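Local coordinates for protein CPn_0803/CP_1068/CPj0803/CpB0832 (Chlamydophila pneumoniae, PDB 3Q9D) that is of unknown function but, as a coiled-coil hexamer of a chlamydial family, may serve as a needle-tip protein of the type III secretion system, at residues L54-K59 and S115-F120; D129-E135 and A158-G162; M95-G99 and M121-R125. All blocks are in the same frame, centred on the assembly; numbering follows the deposited sequence.

Contact 1 (L54-K59 and S115-F120)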
loop_
_atom_site.group_PDB
_atom_site.type_symbol
_atom_site.label_atom_id
_atom_site.label_comp_id
_atom_site.label_asym_id
_atom_site.label_seq_id
_atom_site.Cartn_x
_atom_site.Cartn_y
_atom_site.Cartn_z
ATOM N N LEU A 54 -18.572 14.126 -23.478
ATOM C CA LEU A 54 -17.449 13.208 -23.552
ATOM C C LEU A 54 -16.247 13.770 -22.810
ATOM O O LEU A 54 -15.561 13.051 -22.090
ATOM C CB LEU A 54 -17.083 12.933 -25.010
ATOM C CG LEU A 54 -15.947 11.943 -25.258
ATOM C CD1 LEU A 54 -16.252 10.606 -24.608
ATOM C CD2 LEU A 54 -15.706 11.778 -26.747
ATOM N N GLU A 55 -16.006 15.065 -22.979
ATOM C CA GLU A 55 -14.881 15.710 -22.299
ATOM C C GLU A 55 -15.027 15.640 -20.780
ATOM O O GLU A 55 -14.067 15.316 -20.076
ATOM C CB GLU A 55 -14.747 17.171 -22.720
ATOM C CG GLU A 55 -13.564 17.874 -22.065
ATOM C CD GLU A 55 -13.490 19.361 -22.418
ATOM O OE1 GLU A 55 -14.404 20.120 -22.018
ATOM O OE2 GLU A 55 -12.521 19.766 -23.097
ATOM N N GLY A 56 -16.212 15.968 -20.273
ATOM C CA GLY A 56 -16.462 15.904 -18.835
ATOM C C GLY A 56 -16.249 14.499 -18.286
ATOM O O GLY A 56 -15.633 14.316 -17.245
ATOM N N ASN A 57 -16.766 13.495 -18.987
ATOM C CA ASN A 57 -16.585 12.106 -18.574
ATOM C C ASN A 57 -15.115 11.637 -18.587
ATOM O O ASN A 57 -14.660 10.929 -17.686
ATOM C CB ASN A 57 -17.486 11.204 -19.435
ATOM C CG ASN A 57 -18.946 11.309 -19.025
ATOM O OD1 ASN A 57 -19.243 11.300 -17.833
ATOM N ND2 ASN A 57 -19.853 11.426 -19.992
ATOM N N LEU A 58 -14.365 12.066 -19.591
ATOM C CA LEU A 58 -12.951 11.739 -19.656
ATOM C C LEU A 58 -12.186 12.495 -18.568
ATOM O O LEU A 58 -11.318 11.922 -17.909
ATOM C CB LEU A 58 -12.380 12.041 -21.035
ATOM C CG LEU A 58 -12.919 11.178 -22.181
ATOM C CD1 LEU A 58 -12.481 11.732 -23.529
ATOM C CD2 LEU A 58 -12.515 9.717 -22.050
ATOM N N LYS A 59 -12.478 13.781 -18.395
ATOM C CA LYS A 59 -11.848 14.506 -17.296
ATOM C C LYS A 59 -12.070 13.777 -15.977
ATOM O O LYS A 59 -11.173 13.704 -15.152
ATOM C CB LYS A 59 -12.389 15.932 -17.180
ATOM C CG LYS A 59 -11.795 16.894 -18.242
ATOM C CD LYS A 59 -12.413 18.292 -18.093
ATOM C CE LYS A 59 -11.727 19.295 -19.048
ATOM N NZ LYS A 59 -10.263 19.471 -18.693
ATOM N N SER A 115 -8.576 19.362 -29.117
ATOM C CA SER A 115 -8.359 19.595 -27.695
ATOM C C SER A 115 -8.423 18.261 -26.930
ATOM O O SER A 115 -7.610 18.004 -26.026
ATOM C CB SER A 115 -9.410 20.572 -27.151
ATOM O OG SER A 115 -9.253 20.757 -25.763
ATOM N N LEU A 116 -9.388 17.418 -27.292
ATOM C CA LEU A 116 -9.547 16.107 -26.649
ATOM C C LEU A 116 -8.348 15.217 -26.935
ATOM O O LEU A 116 -7.873 14.482 -26.061
ATOM C CB LEU A 116 -10.809 15.401 -27.141
ATOM C CG LEU A 116 -12.148 15.973 -26.659
ATOM C CD1 LEU A 116 -13.295 15.193 -27.323
ATOM C CD2 LEU A 116 -12.270 15.962 -25.113
ATOM N N ILE A 117 -7.845 15.296 -28.157
ATOM C CA ILE A 117 -6.668 14.520 -28.532
ATOM C C ILE A 117 -5.477 14.959 -27.682
ATOM O O ILE A 117 -4.773 14.127 -27.096
ATOM C CB ILE A 117 -6.343 14.673 -30.037
ATOM C CG1 ILE A 117 -7.400 13.935 -30.870
ATOM C CG2 ILE A 117 -4.963 14.114 -30.339
ATOM C CD1 ILE A 117 -7.264 14.175 -32.407
ATOM N N ALA A 118 -5.270 16.274 -27.597
ATOM C CA ALA A 118 -4.152 16.819 -26.844
ATOM C C ALA A 118 -4.265 16.441 -25.373
ATOM O O ALA A 118 -3.283 16.049 -24.750
ATOM C CB ALA A 118 -4.077 18.349 -27.006
ATOM N N GLU A 119 -5.463 16.552 -24.811
ATOM C CA GLU A 119 -5.629 16.259 -23.391
ATOM C C GLU A 119 -5.573 14.753 -23.050
ATOM O O GLU A 119 -5.048 14.349 -22.007
ATOM C CB GLU A 119 -6.925 16.890 -22.870
ATOM C CG GLU A 119 -7.082 16.802 -21.340
ATOM C CD GLU A 119 -8.191 17.718 -20.820
ATOM O OE1 GLU A 119 -8.765 18.478 -21.634
ATOM O OE2 GLU A 119 -8.481 17.693 -19.601
ATOM N N PHE A 120 -6.086 13.907 -23.928
ATOM C CA PHE A 120 -6.378 12.530 -23.503
ATOM C C PHE A 120 -5.673 11.421 -24.231
ATOM O O PHE A 120 -5.667 10.292 -23.747
ATOM C CB PHE A 120 -7.895 12.276 -23.527
ATOM C CG PHE A 120 -8.636 13.124 -22.556
ATOM C CD1 PHE A 120 -8.461 12.928 -21.191
ATOM C CD2 PHE A 120 -9.466 14.132 -22.989
ATOM C CE1 PHE A 120 -9.117 13.705 -20.280
ATOM C CE2 PHE A 120 -10.132 14.942 -22.076
ATOM C CZ PHE A 120 -9.968 14.717 -20.711
HETATM O O HOH W 1 -10.219 18.815 -24.122
HETATM O O HOH W 2 -9.280 21.047 -21.175
#

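Contact 2 (D129-E135 and A158-G162)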
loop_
_atom_site.group_PDB
_atom_site.type_symbol
_atom_site.label_atom_id
_atom_site.label_comp_id
_atom_site.label_asym_id
_atom_site.label_seq_id
_atom_site.Cartn_x
_atom_site.Cartn_y
_atom_site.Cartn_z
ATOM N N ASP A 129 -1.308 0.791 -22.048
ATOM C CA ASP A 129 -0.011 0.196 -21.728
ATOM C C ASP A 129 -0.030 -0.498 -20.367
ATOM O O ASP A 129 0.507 -1.601 -20.225
ATOM C CB ASP A 129 1.105 1.251 -21.757
ATOM C CG ASP A 129 2.468 0.662 -22.122
ATOM O OD1 ASP A 129 2.524 -0.355 -22.844
ATOM O OD2 ASP A 129 3.488 1.230 -21.698
ATOM N N ILE A 130 -0.652 0.138 -19.373
ATOM C CA ILE A 130 -0.710 -0.410 -18.015
ATOM C C ILE A 130 -1.528 -1.720 -18.007
ATOM O O ILE A 130 -1.124 -2.756 -17.446
ATOM C CB ILE A 130 -1.289 0.655 -17.037
ATOM C CG1 ILE A 130 -0.258 1.796 -16.835
ATOM C CG2 ILE A 130 -1.704 0.011 -15.723
ATOM C CD1 ILE A 130 -0.752 2.969 -15.971
ATOM N N HIS A 131 -2.673 -1.661 -18.666
ATOM C CA HIS A 131 -3.504 -2.835 -18.909
ATOM C C HIS A 131 -2.669 -4.008 -19.464
ATOM O O HIS A 131 -2.855 -5.167 -19.080
ATOM C CB HIS A 131 -4.618 -2.450 -19.889
ATOM C CG HIS A 131 -5.681 -3.486 -20.052
ATOM N ND1 HIS A 131 -5.433 -4.838 -19.939
ATOM C CD2 HIS A 131 -7.002 -3.372 -20.325
ATOM C CE1 HIS A 131 -6.551 -5.507 -20.135
ATOM N NE2 HIS A 131 -7.521 -4.640 -20.377
ATOM N N GLU A 132 -1.737 -3.700 -20.350
ATOM C CA GLU A 132 -0.966 -4.734 -21.036
ATOM C C GLU A 132 0.289 -5.148 -20.287
ATOM O O GLU A 132 0.599 -6.332 -20.231
ATOM C CB GLU A 132 -0.615 -4.258 -22.453
ATOM C CG GLU A 132 -1.864 -4.053 -23.281
ATOM C CD GLU A 132 -1.606 -3.400 -24.629
ATOM O OE1 GLU A 132 -0.544 -2.753 -24.795
ATOM O OE2 GLU A 132 -2.479 -3.541 -25.520
ATOM N N ARG A 133 0.998 -4.177 -19.700
ATOM C CA ARG A 133 2.322 -4.412 -19.118
ATOM C C ARG A 133 2.655 -3.474 -17.941
ATOM O O ARG A 133 3.810 -3.096 -17.742
ATOM C CB ARG A 133 3.392 -4.274 -20.204
ATOM C CG ARG A 133 3.248 -3.024 -21.038
ATOM C CD ARG A 133 4.172 -3.079 -22.259
ATOM N NE ARG A 133 5.553 -3.061 -21.798
ATOM C CZ ARG A 133 6.207 -1.950 -21.463
ATOM N NH1 ARG A 133 5.618 -0.756 -21.576
ATOM N NH2 ARG A 133 7.456 -2.037 -21.027
ATOM N N GLY A 134 1.642 -3.131 -17.152
ATOM C CA GLY A 134 1.825 -2.235 -16.018
ATOM C C GLY A 134 2.860 -2.704 -15.008
ATOM O O GLY A 134 3.466 -1.897 -14.327
ATOM N N GLU A 135 3.084 -4.006 -14.897
ATOM C CA GLU A 135 4.035 -4.486 -13.889
ATOM C C GLU A 135 5.481 -4.578 -14.365
ATOM O O GLU A 135 6.362 -5.009 -13.621
ATOM C CB GLU A 135 3.577 -5.821 -13.309
ATOM C CG GLU A 135 2.334 -5.668 -12.473
ATOM C CD GLU A 135 1.556 -6.968 -12.364
ATOM O OE1 GLU A 135 1.614 -7.785 -13.314
ATOM O OE2 GLU A 135 0.901 -7.173 -11.324
ATOM N N ALA A 158 10.852 1.656 -10.425
ATOM C CA ALA A 158 9.551 2.204 -10.806
ATOM C C ALA A 158 9.024 1.332 -11.912
ATOM O O ALA A 158 9.770 0.985 -12.837
ATOM C CB ALA A 158 9.692 3.671 -11.301
ATOM N N ARG A 159 7.751 0.971 -11.826
ATOM C CA ARG A 159 7.121 0.180 -12.875
ATOM C C ARG A 159 6.363 1.046 -13.878
ATOM O O ARG A 159 6.115 2.227 -13.632
ATOM C CB ARG A 159 6.176 -0.829 -12.254
ATOM C CG ARG A 159 6.854 -1.718 -11.219
ATOM C CD ARG A 159 5.986 -2.883 -10.793
ATOM N NE ARG A 159 4.608 -2.477 -10.485
ATOM C CZ ARG A 159 3.758 -3.227 -9.787
ATOM N NH1 ARG A 159 4.143 -4.414 -9.329
ATOM N NH2 ARG A 159 2.518 -2.809 -9.557
ATOM N N VAL A 160 6.002 0.451 -15.007
ATOM C CA VAL A 160 5.180 1.124 -16.014
ATOM C C VAL A 160 3.898 1.712 -15.389
ATOM O O VAL A 160 3.424 2.764 -15.806
ATOM C CB VAL A 160 4.793 0.146 -17.173
ATOM C CG1 VAL A 160 3.687 0.740 -18.048
ATOM C CG2 VAL A 160 6.022 -0.209 -18.021
ATOM N N ASP A 161 3.329 1.034 -14.397
ATOM C CA ASP A 161 2.115 1.557 -13.755
ATOM C C ASP A 161 2.363 2.675 -12.733
ATOM O O ASP A 161 1.422 3.169 -12.120
ATOM C CB ASP A 161 1.297 0.433 -13.108
ATOM C CG ASP A 161 2.010 -0.198 -11.908
ATOM O OD1 ASP A 161 3.082 0.297 -11.502
ATOM O OD2 ASP A 161 1.494 -1.186 -11.370
ATOM N N GLY A 162 3.613 3.101 -12.574
ATOM C CA GLY A 162 3.913 4.200 -11.679
ATOM C C GLY A 162 4.238 3.815 -10.245
ATOM O O GLY A 162 4.733 4.633 -9.476
#

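Contact 3 (M95-G99 and M121-R125)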
loop_
_atom_site.group_PDB
_atom_site.type_symbol
_atom_site.label_atom_id
_atom_site.label_comp_id
_atom_site.label_asym_id
_atom_site.label_seq_id
_atom_site.Cartn_x
_atom_site.Cartn_y
_atom_site.Cartn_z
ATOM N N MET A 95 -10.055 8.686 -33.044
ATOM C CA MET A 95 -9.652 10.015 -32.596
ATOM C C MET A 95 -8.755 9.954 -31.347
ATOM O O MET A 95 -7.635 10.500 -31.330
ATOM C CB MET A 95 -10.890 10.866 -32.287
ATOM C CG MET A 95 -10.553 12.211 -31.649
ATOM S SD MET A 95 -11.972 13.044 -30.886
ATOM C CE MET A 95 -13.165 12.916 -32.217
ATOM N N LEU A 96 -9.242 9.277 -30.308
ATOM C CA LEU A 96 -8.617 9.329 -28.969
ATOM C C LEU A 96 -7.503 8.304 -28.731
ATOM O O LEU A 96 -6.607 8.534 -27.922
ATOM C CB LEU A 96 -9.686 9.194 -27.881
ATOM C CG LEU A 96 -10.712 10.334 -27.875
ATOM C CD1 LEU A 96 -11.826 10.043 -26.883
ATOM C CD2 LEU A 96 -10.026 11.648 -27.543
ATOM N N ILE A 97 -7.574 7.169 -29.417
ATOM C CA ILE A 97 -6.507 6.173 -29.320
ATOM C C ILE A 97 -5.422 6.443 -30.367
ATOM O O ILE A 97 -4.232 6.426 -30.049
ATOM C CB ILE A 97 -7.051 4.738 -29.466
ATOM C CG1 ILE A 97 -7.935 4.373 -28.267
ATOM C CG2 ILE A 97 -5.920 3.742 -29.578
ATOM C CD1 ILE A 97 -8.711 3.043 -28.474
ATOM N N ASN A 98 -5.835 6.739 -31.602
ATOM C CA ASN A 98 -4.887 6.942 -32.706
ATOM C C ASN A 98 -4.595 8.398 -33.103
ATOM O O ASN A 98 -3.754 8.632 -33.955
ATOM C CB ASN A 98 -5.341 6.163 -33.950
ATOM C CG ASN A 98 -5.328 4.671 -33.720
ATOM O OD1 ASN A 98 -4.560 4.187 -32.895
ATOM N ND2 ASN A 98 -6.181 3.933 -34.432
ATOM N N GLY A 99 -5.293 9.362 -32.507
ATOM C CA GLY A 99 -5.150 10.762 -32.890
ATOM C C GLY A 99 -5.595 11.080 -34.321
ATOM O O GLY A 99 -5.188 12.096 -34.907
ATOM N N MET A 121 -5.084 11.708 -25.386
ATOM C CA MET A 121 -4.494 10.624 -26.163
ATOM C C MET A 121 -3.373 9.895 -25.412
ATOM O O MET A 121 -3.348 8.669 -25.363
ATOM C CB MET A 121 -3.983 11.090 -27.528
ATOM C CG MET A 121 -3.401 9.917 -28.350
ATOM S SD MET A 121 -2.936 10.436 -30.038
ATOM C CE MET A 121 -1.766 11.766 -29.725
ATOM N N MET A 122 -2.432 10.637 -24.848
ATOM C CA MET A 122 -1.328 10.010 -24.134
ATOM C C MET A 122 -1.773 9.261 -22.863
ATOM O O MET A 122 -1.367 8.116 -22.628
ATOM C CB MET A 122 -0.241 11.052 -23.848
ATOM C CG MET A 122 0.477 11.504 -25.116
ATOM S SD MET A 122 1.172 10.078 -25.979
ATOM C CE MET A 122 1.696 9.051 -24.530
ATOM N N PRO A 123 -2.632 9.890 -22.048
ATOM C CA PRO A 123 -3.110 9.198 -20.847
ATOM C C PRO A 123 -3.878 7.917 -21.211
ATOM O O PRO A 123 -3.786 6.915 -20.494
ATOM C CB PRO A 123 -4.043 10.224 -20.210
ATOM C CG PRO A 123 -3.461 11.555 -20.630
ATOM C CD PRO A 123 -2.973 11.327 -22.034
ATOM N N ILE A 124 -4.637 7.957 -22.306
ATOM C CA ILE A 124 -5.321 6.743 -22.798
ATOM C C ILE A 124 -4.339 5.656 -23.250
ATOM O O ILE A 124 -4.518 4.467 -22.948
ATOM C CB ILE A 124 -6.331 7.064 -23.940
ATOM C CG1 ILE A 124 -7.512 7.872 -23.371
ATOM C CG2 ILE A 124 -6.804 5.760 -24.627
ATOM C CD1 ILE A 124 -8.321 8.643 -24.456
ATOM N N ARG A 125 -3.309 6.062 -23.985
ATOM C CA ARG A 125 -2.250 5.131 -24.382
ATOM C C ARG A 125 -1.492 4.565 -23.179
ATOM O O ARG A 125 -1.120 3.387 -23.173
ATOM C CB ARG A 125 -1.302 5.805 -25.375
ATOM C CG ARG A 125 -2.091 6.245 -26.619
ATOM C CD ARG A 125 -1.261 7.063 -27.622
ATOM N NE ARG A 125 -0.330 6.244 -28.392
ATOM C CZ ARG A 125 -0.698 5.351 -29.309
ATOM N NH1 ARG A 125 -1.987 5.140 -29.562
ATOM N NH2 ARG A 125 0.223 4.655 -29.967
#

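Contact 1 (L54-K59 and S115-F120)
Leu58 of helix 48-61 meets the ring of Phe120 on helix 107-133 where these two members of the N-terminal helical bundle run side by side in the same direction, their local axes only 4° apart and 11.3 Å from each other. The packed side centres on a CH-pi contact: Leu58 CB stands over the ring centre, 3.7 Å from the centroid, while Glu119 CG covers the opposite face and Lys59 CG lies at the edge in the ring plane. A chi1 of -64° points the Phe120 ring across to helix 48-61, CZ leading toward Leu58 CB and Lys59 N. Leu116 extends this apolar layer, its CD2 resting 3.7 Å from Glu55 CB. Phe74 and Leu96, from helices 70-82 and 86-98, pack on Leu58, and Leu96 also on Leu116. Toward solvent the packing gives way to charge and water. Glu55 and Glu119 bring their carboxylates near each other, and one water donates to both Glu55 OE2 and Glu119 OE1 while accepting from Ser115 OG, which probably eases the repulsion. Lys59 NZ bonds to the backbone O of Ala118 in a second subunit. Within the chain its salt bridge reaches the syn lone pair of Glu119 OE2, 2.7 Å from Lys59 NZ.

Contact 2 (D129-E135 and A158-G162)
Gly134 and Asp161 bring their CA atoms to 4.4 Å where the C-terminal end of helix 107-133 meets the type I beta turn Arg159-Gly162, and a backbone bond joins them, Asp161 N to Gly134 O at 2.9 Å, in the carbonyl plane and on a lone pair. This turn links the second and third strands of the antiparallel sheet, so the bond joins the strand connection to the residues that follow the long helix. Val160 fills the junction: its CB lies 3.4 Å from Arg133 O, and CG2 sits over one face of the Arg133 guanidinium. Ile130 passes CG1 and CD1 alongside Asp161 CA, and Tyr68 and Ile66 pack on the same isoleucine. On the other flank Glu135 and Arg159 lie side by side, Glu135 CG over a guanidinium face, 3.8 Å from Arg159 NH1. That NH1 reaches Leu166 O of a fourth subunit. With chi1 of 68° setting Asp161 CG between backbone N and carbonyl carbon, the carboxylate faces Arg159; Tyr68 OH also bonds to its OD2. In the Arg159-Asp161 salt bridge NH2 is 2.6 Å from OD2, which offers its syn lone pair and sits 26° out of the guanidinium plane.

Contact 3 (M95-G99 and M121-R125)
Ile97 O, near the C-terminal end of helix 86-98, receives Arg125 NH1 from helix 107-133 at 2.6 Å, but the bond is weak because the N-H...O angle is only 119°. The oxygen lies at the edge of the guanidinium, near its plane. A bend at chi3 (75°) in the arginine chain turns the guanidinium toward the helix end.

Beneath this polar rim the contact is apolar. Ile124 touches both Leu96 and Ile97, its CD1 3.7 Å from Leu96 CB and its CG2 against Ile97 CG1, the two isoleucines crossing at about a right angle. Phe74 of helix 70-82 packs on all three side chains. Met121, extended as far as SD, lays its chain along the last turn: its CA directs a C-H at Leu96 O, 3.5 Å away, and Met121 SD comes 3.6 Å from Gly99 N. Positive phi at Gly99 takes the chain out of the helix beside this sulfur.

Leu96 O is buried without a conventional hydrogen-bond partner, and the C-H from Met121 probably offers it only partial compensation. The arginine, placed where carbonyls of the final turn accumulate partial negative charge, probably adds a modest electrostatic attraction, so that a weak polar bond sits beside a mostly apolar interface of Leu96, Ile97, Met121 and Ile124.

How the contacts relate
From the N terminus, helix 48-61 supplies the first half of contact 1, and helix 86-98 then opens contact 3 before helix 107-133 closes both, first at 115-120 and next at 121-125. The two loops therefore cross, and their contacts touch, their centres about 10 Å apart, through Leu58 with Leu96 and Ile117 with Met95. Contact 2 follows in series: the same long helix begins it at 129-135, and the hairpin of strands 137-147 and 150-159 brings the chain back at 158-162 to close a short loop. The centres of contacts 2 and 3 are about 17 Å apart. The centres of contacts 1 and 2 are about 22 Å apart. Helix 107-133 thus ties the N-terminal helices to the sheet.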